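Uncharacterized protein (Treponema denticola ATCC 35404, PDB 6R9N) senses iron(II) and oxygen for bacterial chemotaxis through a di-iron site that stabilises an iron-peroxy species. Local coordinates at residues F78-D82 and P83-S87; I100-S103 and S104-R108; G154-E158 and R159-L163; G194-V197 and R198-S202. All blocks are in the same frame, centred on the assembly; numbering follows the deposited sequence.

Contact 1. Residues F78-D82 and P83-S87. With FE (Fe (III) ion), chain D; FE (Fe (III) ion), chain C; O (oxygen atom), chain F.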
loop_
_atom_site.group_PDB
_atom_site.type_symbol
_atom_site.label_atom_id
_atom_site.label_comp_id
_atom_site.label_asym_id
_atom_site.label_seq_id
_atom_site.Cartn_x
_atom_site.Cartn_y
_atom_site.Cartn_z
ATOM N N PHE A 78 10.298 8.243 1.144
ATOM C CA PHE A 78 8.953 7.678 1.054
ATOM C C PHE A 78 8.793 6.698 2.209
ATOM O O PHE A 78 9.476 5.662 2.241
ATOM C CB PHE A 78 8.738 6.929 -0.267
ATOM C CG PHE A 78 8.598 7.801 -1.476
ATOM C CD1 PHE A 78 8.600 9.170 -1.385
ATOM C CD2 PHE A 78 8.437 7.232 -2.719
ATOM C CE1 PHE A 78 8.459 9.957 -2.514
ATOM C CE2 PHE A 78 8.293 8.017 -3.854
ATOM C CZ PHE A 78 8.310 9.384 -3.744
ATOM N N SER A 79 7.869 6.992 3.131
ATOM C CA SER A 79 7.666 6.075 4.250
ATOM C C SER A 79 7.214 4.699 3.754
ATOM O O SER A 79 7.618 3.670 4.312
ATOM C CB SER A 79 6.659 6.656 5.250
ATOM O OG SER A 79 5.378 6.832 4.667
ATOM N N HIS A 80 6.398 4.651 2.704
ATOM C CA HIS A 80 5.953 3.367 2.129
ATOM C C HIS A 80 5.356 3.638 0.744
ATOM O O HIS A 80 5.590 4.701 0.158
ATOM C CB HIS A 80 4.979 2.641 3.077
ATOM C CG HIS A 80 3.725 3.406 3.379
ATOM N ND1 HIS A 80 3.730 4.656 3.969
ATOM C CD2 HIS A 80 2.420 3.087 3.188
ATOM C CE1 HIS A 80 2.482 5.070 4.130
ATOM N NE2 HIS A 80 1.670 4.141 3.657
ATOM N N GLN A 81 4.560 2.694 0.239
ATOM C CA GLN A 81 4.186 2.634 -1.173
ATOM C C GLN A 81 2.873 3.329 -1.507
ATOM O O GLN A 81 2.548 3.456 -2.694
ATOM C CB GLN A 81 4.091 1.163 -1.626
ATOM C CG GLN A 81 2.722 0.480 -1.340
ATOM C CD GLN A 81 2.573 0.019 0.109
ATOM O OE1 GLN A 81 3.380 0.390 0.982
ATOM N NE2 GLN A 81 1.532 -0.796 0.377
ATOM N N ASP A 82 2.120 3.794 -0.510
ATOM C CA ASP A 82 0.748 4.227 -0.741
ATOM C C ASP A 82 0.666 5.447 -1.662
ATOM O O ASP A 82 1.582 6.270 -1.711
ATOM C CB ASP A 82 0.075 4.560 0.585
ATOM C CG ASP A 82 -0.400 3.345 1.294
ATOM O OD1 ASP A 82 -0.167 2.228 0.775
ATOM O OD2 ASP A 82 -1.014 3.501 2.362
ATOM N N PRO A 83 -0.451 5.596 -2.385
ATOM C CA PRO A 83 -0.613 6.771 -3.263
ATOM C C PRO A 83 -0.602 8.109 -2.535
ATOM O O PRO A 83 -0.098 9.096 -3.086
ATOM C CB PRO A 83 -1.971 6.507 -3.937
ATOM C CG PRO A 83 -2.088 5.004 -3.923
ATOM C CD PRO A 83 -1.497 4.586 -2.612
ATOM N N ASP A 84 -1.132 8.195 -1.316
ATOM C CA ASP A 84 -1.012 9.475 -0.617
ATOM C C ASP A 84 0.436 9.819 -0.250
ATOM O O ASP A 84 0.700 10.955 0.153
ATOM C CB ASP A 84 -1.910 9.485 0.633
ATOM C CG ASP A 84 -1.547 8.396 1.634
ATOM O OD1 ASP A 84 -1.229 7.282 1.196
ATOM O OD2 ASP A 84 -1.570 8.641 2.860
ATOM N N VAL A 85 1.369 8.873 -0.369
ATOM C CA VAL A 85 2.793 9.109 -0.110
ATOM C C VAL A 85 3.539 9.457 -1.385
ATOM O O VAL A 85 4.384 10.355 -1.387
ATOM C CB VAL A 85 3.439 7.870 0.561
ATOM C CG1 VAL A 85 4.965 8.027 0.628
ATOM C CG2 VAL A 85 2.870 7.630 1.942
ATOM N N SER A 86 3.257 8.700 -2.446
ATOM C CA SER A 86 4.108 8.555 -3.611
ATOM C C SER A 86 3.535 9.100 -4.912
ATOM O O SER A 86 4.248 9.075 -5.920
ATOM C CB SER A 86 4.406 7.064 -3.819
ATOM O OG SER A 86 3.198 6.405 -4.178
ATOM N N SER A 87 2.262 9.524 -4.940
ATOM C CA SER A 87 1.588 9.818 -6.212
ATOM C C SER A 87 2.325 10.851 -7.072
ATOM O O SER A 87 2.268 10.778 -8.306
ATOM C CB SER A 87 0.149 10.269 -5.962
ATOM O OG SER A 87 0.098 11.304 -4.999
HETATM FE FE FE D . -0.655 4.256 4.199
HETATM FE FE FE C . -1.123 7.635 4.726
HETATM O O O F . -0.360 6.180 3.451
#
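Asp82 and Asp84, two residues apart, hand one carboxylate oxygen each to different iron(III) ions. Asp82 CB lies 3.1 Å from Asp84 OD1, and its CG stands beside the backbone N (chi1 -80°). At the tip the branches divide: OD2 binds the chain D iron at 2.0 Å, while OD1 accepts from Gln81 of the second subunit. Asp84 OD2 binds the chain C iron at 2.2 Å, and the oxygen atom bridges both metals. Short carboxylates suit iron(III), whose charge they probably help offset. His80 NE2 joins the chain D iron at 2.4 Å; its ND1 donates in the ring plane to Ser79 OG at 2.8 Å, which, with the metal bond, helps fix the imidazole's rotation, and Ser79 is itself hydrogen-bonded to Asp50. Val85, apolar and branched, sets CG2 obliquely against this ring, 3.4 Å from His80 CE1. The backbone O of Asp82 is gripped by three donors: Ser86 N nearly in line with the carbonyl, Val85 N and Ser86 OG well above its plane. Pro83 suits the first helical turn, having no N-H to satisfy. The sequence His-x-Asp-x-Asp is a variant of the metal-binding motif of the metallo-beta-lactamase superfamily. The loop links strand 73-77 to helix 83-86, and Phe78, with Ser86 CA over one face, packs on Ile100 and Ile102 of strand 99-103.

Contact 2. Residues I100-S103 and S104-R108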
loop_
_atom_site.group_PDB
_atom_site.type_symbol
_atom_site.label_atom_id
_atom_site.label_comp_id
_atom_site.label_asym_id
_atom_site.label_seq_id
_atom_site.Cartn_x
_atom_site.Cartn_y
_atom_site.Cartn_z
ATOM N N ILE A 100 15.654 8.717 -4.209
ATOM C CA ILE A 100 14.428 8.418 -3.480
ATOM C C ILE A 100 14.670 7.226 -2.566
ATOM O O ILE A 100 14.994 6.125 -3.030
ATOM C CB ILE A 100 13.262 8.150 -4.435
ATOM C CG1 ILE A 100 12.940 9.423 -5.205
ATOM C CG2 ILE A 100 12.050 7.696 -3.659
ATOM C CD1 ILE A 100 11.776 9.277 -6.120
ATOM N N TYR A 101 14.471 7.437 -1.269
ATOM C CA TYR A 101 14.639 6.373 -0.294
ATOM C C TYR A 101 13.292 5.717 -0.045
ATOM O O TYR A 101 12.306 6.395 0.278
ATOM C CB TYR A 101 15.205 6.910 1.015
ATOM C CG TYR A 101 16.697 7.232 1.005
ATOM C CD1 TYR A 101 17.217 8.208 0.160
ATOM C CD2 TYR A 101 17.575 6.570 1.864
ATOM C CE1 TYR A 101 18.596 8.517 0.162
ATOM C CE2 TYR A 101 18.941 6.862 1.880
ATOM C CZ TYR A 101 19.451 7.837 1.030
ATOM O OH TYR A 101 20.819 8.123 1.045
ATOM N N ILE A 102 13.258 4.396 -0.196
ATOM C CA ILE A 102 12.048 3.628 0.038
ATOM C C ILE A 102 12.474 2.216 0.393
ATOM O O ILE A 102 13.563 1.769 0.018
ATOM C CB ILE A 102 11.122 3.671 -1.204
ATOM C CG1 ILE A 102 9.715 3.169 -0.834
ATOM C CG2 ILE A 102 11.757 2.898 -2.360
ATOM C CD1 ILE A 102 8.662 3.520 -1.839
ATOM N N SER A 103 11.631 1.526 1.147
ATOM C CA SER A 103 11.873 0.123 1.455
ATOM C C SER A 103 12.221 -0.678 0.212
ATOM O O SER A 103 11.606 -0.520 -0.844
ATOM C CB SER A 103 10.641 -0.493 2.112
ATOM O OG SER A 103 10.877 -1.874 2.331
ATOM N N SER A 104 13.213 -1.559 0.352
ATOM C CA SER A 104 13.530 -2.487 -0.731
ATOM C C SER A 104 12.323 -3.336 -1.142
ATOM O O SER A 104 12.304 -3.846 -2.261
ATOM C CB SER A 104 14.708 -3.375 -0.336
ATOM O OG SER A 104 14.342 -4.264 0.696
ATOM N N LEU A 105 11.297 -3.459 -0.290
ATOM C CA LEU A 105 10.091 -4.197 -0.680
ATOM C C LEU A 105 9.408 -3.587 -1.895
ATOM O O LEU A 105 8.697 -4.296 -2.619
ATOM C CB LEU A 105 9.083 -4.257 0.472
ATOM C CG LEU A 105 9.125 -5.421 1.450
ATOM C CD1 LEU A 105 10.419 -5.381 2.215
ATOM C CD2 LEU A 105 7.927 -5.387 2.405
ATOM N N TRP A 106 9.581 -2.283 -2.126
ATOM C CA TRP A 106 8.794 -1.571 -3.128
ATOM C C TRP A 106 9.589 -1.100 -4.336
ATOM O O TRP A 106 8.981 -0.748 -5.354
ATOM C CB TRP A 106 8.111 -0.346 -2.485
ATOM C CG TRP A 106 7.341 -0.704 -1.250
ATOM C CD1 TRP A 106 7.522 -0.211 0.019
ATOM C CD2 TRP A 106 6.293 -1.668 -1.157
ATOM N NE1 TRP A 106 6.637 -0.810 0.891
ATOM C CE2 TRP A 106 5.871 -1.705 0.192
ATOM C CE3 TRP A 106 5.663 -2.510 -2.084
ATOM C CZ2 TRP A 106 4.848 -2.551 0.630
ATOM C CZ3 TRP A 106 4.662 -3.347 -1.642
ATOM C CH2 TRP A 106 4.268 -3.368 -0.297
ATOM N N VAL A 107 10.921 -1.075 -4.244
ATOM C CA VAL A 107 11.737 -0.567 -5.345
ATOM C C VAL A 107 11.414 -1.280 -6.650
ATOM O O VAL A 107 11.252 -0.643 -7.705
ATOM C CB VAL A 107 13.230 -0.681 -5.005
ATOM C CG1 VAL A 107 14.048 -0.398 -6.235
ATOM C CG2 VAL A 107 13.594 0.284 -3.915
ATOM N N ARG A 108 11.240 -2.603 -6.589
ATOM C CA ARG A 108 11.091 -3.307 -7.858
ATOM C C ARG A 108 9.717 -3.147 -8.451
ATOM O O ARG A 108 9.372 -4.006 -9.289
ATOM C CB ARG A 108 11.427 -4.782 -7.656
ATOM C CG ARG A 108 12.815 -5.199 -8.140
ATOM C CD ARG A 108 13.140 -6.609 -7.703
ATOM N NE ARG A 108 12.953 -7.556 -8.797
ATOM N NH1 ARG A 108 11.893 -9.100 -7.485
ATOM N NH2 ARG A 108 12.223 -9.532 -9.705
#
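Ile102 and Trp106 meet at about a right angle. In the isoleucine, CG1 trans to the backbone N (chi1 -166°) and an extended chain beyond it bring CD1 to 4.0 Å from Trp106 CB and leave CG1 near the plane of the indole, at its edge. The other branch serves a second neighbour: Ile102 CG2 rests 3.6 Å from Val107 CG2, the two side chains running antiparallel past one another. A beta-branched residue is well placed here because its two arms touch two successive residues of the next turn. Ser103 CB approaches the indole obliquely, 3.8 Å from Trp106 CD1, and Leu105 CB sits over the centre of one indole face. Ser103 is the N-cap of the short, weakly bonded helix 104-107, directly after strand 99-103. It turns OG away from its own N, alongside its carbonyl carbon (chi1 177°), and Ser103 OG accepts from Leu105 N at 3.1 Å, over an N-H...O angle of 161°. Ser103 O takes Trp106 N at 3.0 Å from above the carbonyl plane. Serine is apt at a cap, being short enough for its hydroxyl to fold back onto an amide of the first turn. Strand 99-103 is an inner parallel strand of the seven-stranded sheet, and the chain leaves its end directly into the short helix. Trp106 NE1 is held by Gly151 O, and the indole meets the ring of His148 of the second subunit, whose peroxide lies within about 4 Å of the nearest Trp106 side-chain atom. Leu105 O accepts from Tyr199 OH of that same subunit.

Contact 3. Residues G154-E158 and R159-L163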
loop_
_atom_site.group_PDB
_atom_site.type_symbol
_atom_site.label_atom_id
_atom_site.label_comp_id
_atom_site.label_asym_id
_atom_site.label_seq_id
_atom_site.Cartn_x
_atom_site.Cartn_y
_atom_site.Cartn_z
ATOM N N GLY A 154 9.867 5.103 9.308
ATOM C CA GLY A 154 9.885 6.485 9.732
ATOM C C GLY A 154 11.270 7.066 9.547
ATOM O O GLY A 154 12.209 6.355 9.201
ATOM N N LEU A 155 11.388 8.380 9.750
ATOM C CA LEU A 155 12.684 9.047 9.664
ATOM C C LEU A 155 12.871 9.856 10.934
ATOM O O LEU A 155 12.058 10.739 11.234
ATOM C CB LEU A 155 12.777 9.938 8.405
ATOM C CG LEU A 155 14.166 10.376 7.917
ATOM C CD1 LEU A 155 14.723 11.483 8.799
ATOM C CD2 LEU A 155 15.150 9.153 7.886
ATOM N N TYR A 156 13.909 9.525 11.691
ATOM C CA TYR A 156 14.243 10.223 12.925
ATOM C C TYR A 156 15.351 11.220 12.620
ATOM O O TYR A 156 16.442 10.830 12.190
ATOM C CB TYR A 156 14.691 9.254 14.013
ATOM C CG TYR A 156 14.925 9.938 15.331
ATOM C CD1 TYR A 156 13.945 10.756 15.882
ATOM C CD2 TYR A 156 16.110 9.768 16.034
ATOM C CE1 TYR A 156 14.141 11.388 17.096
ATOM C CE2 TYR A 156 16.308 10.404 17.256
ATOM C CZ TYR A 156 15.316 11.212 17.773
ATOM O OH TYR A 156 15.491 11.850 18.975
ATOM N N ASP A 157 15.049 12.502 12.767
ATOM C CA ASP A 157 16.015 13.568 12.530
ATOM C C ASP A 157 16.748 13.744 13.851
ATOM O O ASP A 157 16.198 14.297 14.806
ATOM C CB ASP A 157 15.298 14.836 12.070
ATOM C CG ASP A 157 16.250 16.006 11.793
ATOM O OD1 ASP A 157 17.284 15.809 11.131
ATOM O OD2 ASP A 157 15.950 17.139 12.230
ATOM N N GLU A 158 17.980 13.227 13.934
ATOM C CA GLU A 158 18.662 13.189 15.225
ATOM C C GLU A 158 18.844 14.587 15.811
ATOM O O GLU A 158 18.642 14.791 17.013
ATOM C CB GLU A 158 20.020 12.496 15.086
ATOM C CG GLU A 158 19.905 10.978 15.046
ATOM C CD GLU A 158 21.243 10.281 14.883
ATOM O OE1 GLU A 158 21.277 9.050 15.024
ATOM O OE2 GLU A 158 22.262 10.952 14.606
ATOM N N ARG A 159 19.160 15.575 14.970
ATOM C CA ARG A 159 19.502 16.901 15.485
ATOM C C ARG A 159 18.297 17.601 16.116
ATOM O O ARG A 159 18.426 18.249 17.161
ATOM C CB ARG A 159 20.115 17.742 14.362
ATOM C CG ARG A 159 20.109 19.256 14.615
ATOM C CD ARG A 159 21.348 19.705 15.345
ATOM N NE ARG A 159 22.549 19.327 14.615
ATOM C CZ ARG A 159 23.403 20.176 14.054
ATOM N NH1 ARG A 159 24.460 19.692 13.415
ATOM N NH2 ARG A 159 23.216 21.493 14.139
ATOM N N SER A 160 17.129 17.519 15.484
ATOM C CA SER A 160 15.921 18.100 16.064
ATOM C C SER A 160 15.257 17.178 17.080
ATOM O O SER A 160 14.403 17.633 17.849
ATOM C CB SER A 160 14.926 18.456 14.955
ATOM O OG SER A 160 14.571 17.281 14.231
ATOM N N ARG A 161 15.579 15.885 17.061
ATOM C CA ARG A 161 14.832 14.872 17.818
ATOM C C ARG A 161 13.356 14.812 17.410
ATOM O O ARG A 161 12.480 14.525 18.227
ATOM C CB ARG A 161 14.986 15.082 19.322
ATOM C CG ARG A 161 16.433 14.865 19.752
ATOM C CD ARG A 161 16.661 15.208 21.186
ATOM N NE ARG A 161 15.964 14.295 22.066
ATOM C CZ ARG A 161 15.889 14.465 23.379
ATOM N NH1 ARG A 161 15.233 13.587 24.126
ATOM N NH2 ARG A 161 16.480 15.515 23.943
ATOM N N ILE A 162 13.079 15.039 16.126
ATOM C CA ILE A 162 11.735 14.866 15.573
ATOM C C ILE A 162 11.704 13.545 14.811
ATOM O O ILE A 162 12.595 13.268 13.997
ATOM C CB ILE A 162 11.337 16.036 14.653
ATOM C CG1 ILE A 162 11.314 17.365 15.428
ATOM C CG2 ILE A 162 9.972 15.762 14.002
ATOM C CD1 ILE A 162 11.203 18.596 14.541
ATOM N N LEU A 163 10.708 12.713 15.107
ATOM C CA LEU A 163 10.449 11.490 14.366
ATOM C C LEU A 163 9.300 11.739 13.395
ATOM O O LEU A 163 8.156 11.966 13.819
ATOM C CB LEU A 163 10.100 10.347 15.319
ATOM C CG LEU A 163 9.645 9.044 14.655
ATOM C CD1 LEU A 163 10.787 8.415 13.866
ATOM C CD2 LEU A 163 9.103 8.059 15.682
HETATM O O HOH W 1 19.880 15.284 12.247
#
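Arg159 and Asp157 meet through a water, which accepts from Arg159 N at 2.8 Å and donates to Asp157 OD1 at 2.9 Å. The arginine extends to a salt bridge with Asp14 and a hydrogen bond with Ser137. Ser160 follows, its OG donating to Asp157 OD2; the modelled 2.4 Å between these atoms is very short, so its exact length is doubtful. Ser160 OG also accepts from Ile162 N at 3.3 Å, an ST turn, which is why a small hydroxyl residue fits; Asp157 OD2 is also hydrogen-bonded to His17. Arg161 takes the left-handed backbone angles (phi 59°, psi 35°) that belong to the first position of a G1 bulge, and its N makes a weak hydrogen bond to Asp157 O. Its aliphatic part lies beside Tyr156, with Arg161 CG 3.3 Å from Tyr156 OH; the hydroxyl sits at the edge of the guanidinium, in its plane, while ring and guanidinium are turned 82° apart. Asn217 O takes Arg161 NH1. At Ile162 the strand resumes, its O accepting from Asp157 N at 2.8 Å, and its apolar side chain packs on Leu11, Tyr12 and Phe19 of the other sheet. Leu163 places CB 3.9 Å from Tyr156 CD1, with its backbone N at the edge of the tyrosine ring. Arg161 and Ile162 both face Asp157, a G1 beta bulge adjoining the turn that closes the hairpin of strands 153-157 and 162-164.

Contact 4. Residues G194-V197 and R198-S202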
loop_
_atom_site.group_PDB
_atom_site.type_symbol
_atom_site.label_atom_id
_atom_site.label_comp_id
_atom_site.label_asym_id
_atom_site.label_seq_id
_atom_site.Cartn_x
_atom_site.Cartn_y
_atom_site.Cartn_z
ATOM N N GLY A 194 -10.055 4.786 15.444
ATOM C CA GLY A 194 -10.514 3.866 14.419
ATOM C C GLY A 194 -9.417 3.499 13.439
ATOM O O GLY A 194 -9.263 2.331 13.072
ATOM N N PHE A 195 -8.631 4.489 13.009
ATOM C CA PHE A 195 -7.559 4.223 12.055
ATOM C C PHE A 195 -6.527 3.252 12.628
ATOM O O PHE A 195 -6.122 2.294 11.956
ATOM C CB PHE A 195 -6.901 5.535 11.633
ATOM C CG PHE A 195 -5.811 5.365 10.622
ATOM C CD1 PHE A 195 -6.114 5.235 9.274
ATOM C CD2 PHE A 195 -4.479 5.343 11.018
ATOM C CE1 PHE A 195 -5.108 5.097 8.331
ATOM C CE2 PHE A 195 -3.466 5.169 10.087
ATOM C CZ PHE A 195 -3.778 5.053 8.742
ATOM N N HIS A 196 -6.078 3.473 13.871
ATOM C CA HIS A 196 -5.043 2.589 14.407
ATOM C C HIS A 196 -5.604 1.205 14.732
ATOM O O HIS A 196 -4.940 0.182 14.494
ATOM C CB HIS A 196 -4.368 3.233 15.621
ATOM C CG HIS A 196 -3.455 4.370 15.265
ATOM N ND1 HIS A 196 -3.918 5.638 14.992
ATOM C CD2 HIS A 196 -2.110 4.421 15.106
ATOM C CE1 HIS A 196 -2.896 6.428 14.704
ATOM N NE2 HIS A 196 -1.788 5.712 14.759
ATOM N N VAL A 197 -6.836 1.147 15.242
ATOM C CA VAL A 197 -7.445 -0.146 15.539
ATOM C C VAL A 197 -7.543 -0.997 14.278
ATOM O O VAL A 197 -7.322 -2.215 14.318
ATOM C CB VAL A 197 -8.831 0.048 16.189
ATOM C CG1 VAL A 197 -9.659 -1.238 16.090
ATOM C CG2 VAL A 197 -8.686 0.488 17.633
ATOM N N ARG A 198 -7.866 -0.375 13.136
ATOM C CA ARG A 198 -8.156 -1.142 11.927
ATOM C C ARG A 198 -6.946 -1.331 11.019
ATOM O O ARG A 198 -6.826 -2.389 10.389
ATOM C CB ARG A 198 -9.293 -0.479 11.142
ATOM C CG ARG A 198 -9.667 -1.183 9.815
ATOM C CD ARG A 198 -10.214 -2.641 10.004
ATOM N NE ARG A 198 -10.495 -3.245 8.695
ATOM C CZ ARG A 198 -9.575 -3.857 7.948
ATOM N NH1 ARG A 198 -8.318 -3.974 8.394
ATOM N NH2 ARG A 198 -9.901 -4.351 6.763
ATOM N N TYR A 199 -6.033 -0.359 10.945
ATOM C CA TYR A 199 -4.926 -0.413 9.985
ATOM C C TYR A 199 -3.614 -0.948 10.565
ATOM O O TYR A 199 -2.800 -1.487 9.812
ATOM C CB TYR A 199 -4.654 0.977 9.388
ATOM C CG TYR A 199 -5.720 1.564 8.483
ATOM C CD1 TYR A 199 -6.968 1.936 8.980
ATOM C CD2 TYR A 199 -5.457 1.796 7.132
ATOM C CE1 TYR A 199 -7.938 2.506 8.147
ATOM C CE2 TYR A 199 -6.407 2.365 6.294
ATOM C CZ TYR A 199 -7.645 2.718 6.808
ATOM O OH TYR A 199 -8.580 3.293 5.976
ATOM N N MET A 200 -3.344 -0.787 11.855
ATOM C CA MET A 200 -2.175 -1.446 12.446
ATOM C C MET A 200 -2.420 -2.953 12.602
ATOM O O MET A 200 -3.493 -3.375 13.042
ATOM C CB MET A 200 -1.854 -0.828 13.808
ATOM C CG MET A 200 -1.776 0.710 13.819
ATOM S SD MET A 200 -0.276 1.318 12.967
ATOM C CE MET A 200 -0.943 2.548 11.854
ATOM N N ALA A 201 -1.394 -3.771 12.295
ATOM C CA ALA A 201 -1.625 -5.204 12.078
ATOM C C ALA A 201 -1.911 -5.981 13.362
ATOM O O ALA A 201 -2.671 -6.958 13.318
ATOM C CB ALA A 201 -0.445 -5.866 11.369
ATOM N N SER A 202 -1.306 -5.595 14.492
ATOM C CA SER A 202 -1.432 -6.361 15.734
ATOM C C SER A 202 -0.779 -5.605 16.887
ATOM O O SER A 202 0.130 -4.788 16.692
ATOM C CB SER A 202 -0.783 -7.745 15.605
ATOM O OG SER A 202 0.634 -7.611 15.467
#
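The rings of Phe195 and Tyr199, one helical turn apart, lie face to face with centroids 4.1 Å apart and planes at 26°. Phe195 CE1 sits over the centre of the tyrosine ring, whereas Tyr199 CG covers the phenylalanine face toward its rim; Tyr199 CB adds a CH-pi contact over that face. The His196 ring carries Phe195 CD2 over one face, and Trp240 meets it edge to face. Met200 CE reaches both rings obliquely, 4.0 Å from Phe195 CE2 and 3.9 Å from His196 CD2; the flexible thioether folds so that its methyl touches both rings. A trans first torsion (chi1 -178°) sets the Phe195 ring beside that of Tyr199, one turn further on. This flat, apolar residue lines the peroxide pocket. Both histidine nitrogens have backbone partners, ND1 with Ile192 O and NE2 with Gly169 N, an arrangement that suits a buried imidazole. Along the helix Tyr199 N donates to Phe195 O at 2.8 Å. Met200 N still reaches His196 O at 3.2 Å, although Met200 itself leaves helical geometry. Tyr199 OH donates to Leu105 O of the second subunit, and Arg198 forms a salt bridge with Asp126 there. The segments thus end helix 185-199 against that subunit, with Trp240 of helix 232-242 beside His196 and Ser202 OG capping helix 203-215 at Ile205 N.

In the fold
The four contacts follow one another along the chain without overlap, within one metallo-beta-lactamase-like domain. Contacts 1 and 2 are neighbours, with centres about 11 Å apart, at the ends of parallel strands 73-77 and 99-103 of the seven-stranded sheet; they touch through Phe78 and Gln81. Contact 3 belongs to the six-stranded sheet, its centre about 19 Å from that of contact 1 and across the centre of the chain. Contact 4 lies on helix 185-199, the next helix after contact 3; its centre is about 18 Å from that of contact 1. Contacts 1, 2 and 4 all touch the second subunit, so the di-iron site lies close to the subunit interface, and Trp106 of one subunit reaches the peroxide of the other.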